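Local coordinates for protein predicted transcriptional regulator (PDB 1XMA) that probably regulates transcription by binding DNA as a dimer through a winged-helix domain, as in other members of the PadR-like family, at residues B[41-46]-B[84-89]. Sequence-based numbering, arbitrary orientation.
Sequences YVDTII and ARLEKN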
ATOM      1  N   TYR B  41      -3.369   0.322  -6.090  1.00 24.00           N
ATOM      2  CA  TYR B  41      -4.430  -0.641  -6.470  1.00 24.19           C
ATOM      3  C   TYR B  41      -5.659  -0.113  -7.189  1.00 22.91           C
ATOM      4  O   TYR B  41      -6.535  -0.887  -7.557  1.00 27.48           O
ATOM      5  CB  TYR B  41      -4.776  -1.564  -5.290  1.00 24.83           C
ATOM      6  CG  TYR B  41      -3.608  -2.499  -5.058  1.00 27.79           C
ATOM      7  CD1 TYR B  41      -3.458  -3.660  -5.828  1.00 26.52           C
ATOM      8  CD2 TYR B  41      -2.610  -2.185  -4.124  1.00 26.21           C
ATOM      9  CE1 TYR B  41      -2.351  -4.500  -5.656  1.00 28.71           C
ATOM     10  CE2 TYR B  41      -1.500  -3.014  -3.944  1.00 28.14           C
ATOM     11  CZ  TYR B  41      -1.380  -4.169  -4.705  1.00 28.04           C
ATOM     12  OH  TYR B  41      -0.303  -4.986  -4.517  1.00 27.57           O
ATOM     13  N   VAL B  42      -5.688   1.197  -7.427  1.00 23.92           N
ATOM     14  CA  VAL B  42      -6.787   1.870  -8.108  1.00 23.89           C
ATOM     15  C   VAL B  42      -7.160   1.137  -9.385  1.00 23.50           C
ATOM     16  O   VAL B  42      -8.322   0.701  -9.551  1.00 26.05           O
ATOM     17  CB  VAL B  42      -6.440   3.434  -8.349  1.00 27.32           C
ATOM     18  CG1 VAL B  42      -7.172   4.046  -9.548  1.00 22.99           C
ATOM     19  CG2 VAL B  42      -6.742   4.220  -7.124  1.00 26.97           C
ATOM     20  N   ASP B  43      -6.180   0.970 -10.276  1.00 24.90           N
ATOM     21  CA  ASP B  43      -6.408   0.311 -11.578  1.00 24.74           C
ATOM     22  C   ASP B  43      -6.918  -1.110 -11.429  1.00 23.13           C
ATOM     23  O   ASP B  43      -7.829  -1.536 -12.161  1.00 23.05           O
ATOM     24  CB  ASP B  43      -5.142   0.317 -12.416  1.00 24.03           C
ATOM     25  CG  ASP B  43      -4.706   1.728 -12.802  1.00 27.67           C
ATOM     26  OD1 ASP B  43      -5.335   2.701 -12.364  1.00 30.23           O
ATOM     27  OD2 ASP B  43      -3.727   1.869 -13.540  1.00 29.69           O
ATOM     28  N   THR B  44      -6.315  -1.843 -10.495  1.00 19.31           N
ATOM     29  CA  THR B  44      -6.691  -3.227 -10.214  1.00 18.58           C
ATOM     30  C   THR B  44      -8.133  -3.316  -9.681  1.00 18.90           C
ATOM     31  O   THR B  44      -8.867  -4.205 -10.069  1.00 21.39           O
ATOM     32  CB  THR B  44      -5.701  -3.853  -9.204  1.00 22.44           C
ATOM     33  OG1 THR B  44      -4.361  -3.679  -9.695  1.00 21.81           O
ATOM     34  CG2 THR B  44      -6.003  -5.356  -8.965  1.00 20.47           C
ATOM     35  N   ILE B  45      -8.516  -2.378  -8.803  1.00 18.52           N
ATOM     36  CA  ILE B  45      -9.899  -2.251  -8.314  1.00 19.49           C
ATOM     37  C   ILE B  45     -10.921  -1.940  -9.445  1.00 20.65           C
ATOM     38  O   ILE B  45     -12.005  -2.485  -9.469  1.00 24.18           O
ATOM     39  CB  ILE B  45      -9.986  -1.161  -7.165  1.00 19.11           C
ATOM     40  CG1 ILE B  45      -9.243  -1.635  -5.905  1.00 18.21           C
ATOM     41  CG2 ILE B  45     -11.442  -0.737  -6.902  1.00 18.12           C
ATOM     42  CD1 ILE B  45      -9.207  -0.625  -4.739  1.00 16.53           C
ATOM     43  N   ILE B  46     -10.562  -1.053 -10.367  1.00 22.97           N
ATOM     44  CA  ILE B  46     -11.405  -0.736 -11.525  1.00 23.07           C
ATOM     45  C   ILE B  46     -11.519  -1.909 -12.481  1.00 23.72           C
ATOM     46  O   ILE B  46     -12.607  -2.199 -12.970  1.00 25.82           O
ATOM     47  CB  ILE B  46     -10.915   0.516 -12.298  1.00 23.48           C
ATOM     48  CG1 ILE B  46     -11.161   1.782 -11.457  1.00 24.49           C
ATOM     49  CG2 ILE B  46     -11.633   0.616 -13.669  1.00 21.42           C
ATOM     50  CD1 ILE B  46     -10.248   2.951 -11.792  1.00 24.44           C
ATOM     51  N   ALA B  84      -8.209   6.655 -18.500  1.00 28.12           N
ATOM     52  CA  ALA B  84      -7.335   7.132 -19.566  1.00 30.71           C
ATOM     53  C   ALA B  84      -6.087   6.254 -19.661  1.00 30.54           C
ATOM     54  O   ALA B  84      -5.795   5.725 -20.728  1.00 30.83           O
ATOM     55  CB  ALA B  84      -6.971   8.627 -19.346  1.00 28.04           C
ATOM     56  N   ARG B  85      -5.387   6.093 -18.524  1.00 30.33           N
ATOM     57  CA  ARG B  85      -4.224   5.194 -18.377  1.00 28.09           C
ATOM     58  C   ARG B  85      -4.538   3.740 -18.711  1.00 28.65           C
ATOM     59  O   ARG B  85      -3.767   3.091 -19.406  1.00 30.02           O
ATOM     60  CB  ARG B  85      -3.665   5.279 -16.943  1.00 27.97           C
ATOM     61  CG  ARG B  85      -2.534   4.273 -16.619  0.65 25.74           C
ATOM     62  CD  ARG B  85      -2.342   4.096 -15.108  0.65 26.40           C
ATOM     63  NE  ARG B  85      -2.408   5.378 -14.434  0.65 24.52           N
ATOM     64  CZ  ARG B  85      -3.271   5.709 -13.494  0.65 25.22           C
ATOM     65  NH1 ARG B  85      -4.152   4.833 -13.048  0.65 26.28           N
ATOM     66  NH2 ARG B  85      -3.234   6.935 -12.985  0.65 25.78           N
ATOM     67  N   LEU B  86      -5.656   3.228 -18.200  1.00 29.00           N
ATOM     68  CA  LEU B  86      -6.056   1.839 -18.473  1.00 28.43           C
ATOM     69  C   LEU B  86      -6.293   1.595 -19.968  1.00 29.75           C
ATOM     70  O   LEU B  86      -5.931   0.534 -20.497  1.00 31.22           O
ATOM     71  CB  LEU B  86      -7.293   1.452 -17.660  1.00 26.05           C
ATOM     72  CG  LEU B  86      -7.146   1.181 -16.158  1.00 26.02           C
ATOM     73  CD1 LEU B  86      -8.521   0.990 -15.546  1.00 23.65           C
ATOM     74  CD2 LEU B  86      -6.280  -0.039 -15.887  1.00 21.33           C
ATOM     75  N   GLU B  87      -6.907   2.576 -20.633  1.00 29.39           N
ATOM     76  CA  GLU B  87      -7.112   2.529 -22.078  1.00 32.84           C
ATOM     77  C   GLU B  87      -5.824   2.637 -22.888  1.00 35.89           C
ATOM     78  O   GLU B  87      -5.554   1.784 -23.749  1.00 34.63           O
ATOM     79  CB  GLU B  87      -8.077   3.606 -22.526  1.00 32.87           C
ATOM     80  CG  GLU B  87      -9.324   3.038 -23.029  1.00 35.55           C
ATOM     81  CD  GLU B  87     -10.101   3.996 -23.883  1.00 35.47           C
ATOM     82  OE1 GLU B  87     -10.629   5.008 -23.342  1.00 32.44           O
ATOM     83  OE2 GLU B  87     -10.204   3.702 -25.091  1.00 35.17           O
ATOM     84  N   LYS B  88      -5.040   3.681 -22.612  1.00 37.96           N
ATOM     85  CA  LYS B  88      -3.753   3.882 -23.261  1.00 41.78           C
ATOM     86  C   LYS B  88      -2.923   2.586 -23.216  1.00 41.57           C
ATOM     87  O   LYS B  88      -2.378   2.144 -24.243  1.00 39.52           O
ATOM     88  CB  LYS B  88      -3.013   5.043 -22.591  1.00 42.60           C
ATOM     89  CG  LYS B  88      -1.556   5.207 -23.011  1.00 46.51           C
ATOM     90  CD  LYS B  88      -0.953   6.475 -22.420  1.00 49.00           C
ATOM     91  CE  LYS B  88      -0.483   6.266 -20.990  1.00 53.96           C
ATOM     92  NZ  LYS B  88      -0.254   7.573 -20.291  1.00 56.81           N
ATOM     93  N   ASN B  89      -2.863   1.982 -22.021  1.00 39.87           N
ATOM     94  CA  ASN B  89      -2.138   0.738 -21.780  1.00 33.72           C
ATOM     95  C   ASN B  89      -2.762  -0.456 -22.494  1.00 32.45           C
ATOM     96  O   ASN B  89      -2.113  -1.497 -22.648  1.00 33.50           O
ATOM     97  CB  ASN B  89      -2.080   0.441 -20.281  1.00 34.07           C
ATOM     98  CG  ASN B  89      -1.091   1.320 -19.530  1.00 35.48           C
ATOM     99  OD1 ASN B  89      -0.421   2.178 -20.107  1.00 37.03           O
ATOM    100  ND2 ASN B  89      -0.995   1.101 -18.226  1.00 33.66           N
TER
HETATM  101  O   HOH W   1      -2.664   0.783 -15.721  1.00 33.36           O
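Asp43 and Arg85 meet in a salt bridge between helix 35-52 and helix 76-88, made by one of two deposited conformers of Arg85, with one guanidinium nitrogen facing both carboxylate oxygens. Arg85 NH1 donates to Asp43 OD2 at 3.0 Å, entering on the syn lone pair at an N-H...O angle of 157°. Asp43 OD1 lies in the guanidinium plane at its edge, though its very close approach to NH1 is doubtful; the two flat groups are nearly coplanar, 20° apart. The arginine chain extends through chi1 and chi2, both near anti, carrying CD to 3.1 Å from Asp43 OD2, and a bend at chi3 turns the guanidinium back toward the carboxylate. That same oxygen accepts a hydrogen from a water at 2.7 Å, and the water is in turn weakly bonded by Asn89 ND2.

Beside the charged pair, Leu86 divides its two methyls between successive turns of the facing helix. Its CD2 packs 3.7 Å from Asp43 CB, the leucine and aspartate running antiparallel alongside one another, while CD1 rests 3.7 Å from Ile46 CG2. The axes of the two segments cross at -76° and come no closer than 11.0 Å, a spacing bridged here by side chains.

Further out, Ala82 and Leu79 on helix 76-88 extend the packing against Ile46, and Tyr91 and Ile92 touch Leu86 as the chain enters strand 92-96. Tyr41, Thr44 and Ile45 pack on the second subunit, so helix 35-52 links the probable DNA-binding domain to the dimer interface. Asp43 is buried; the water and, in this conformer, Arg85 would offset the cost of its negative charge, probably favouring the ionised carboxylate.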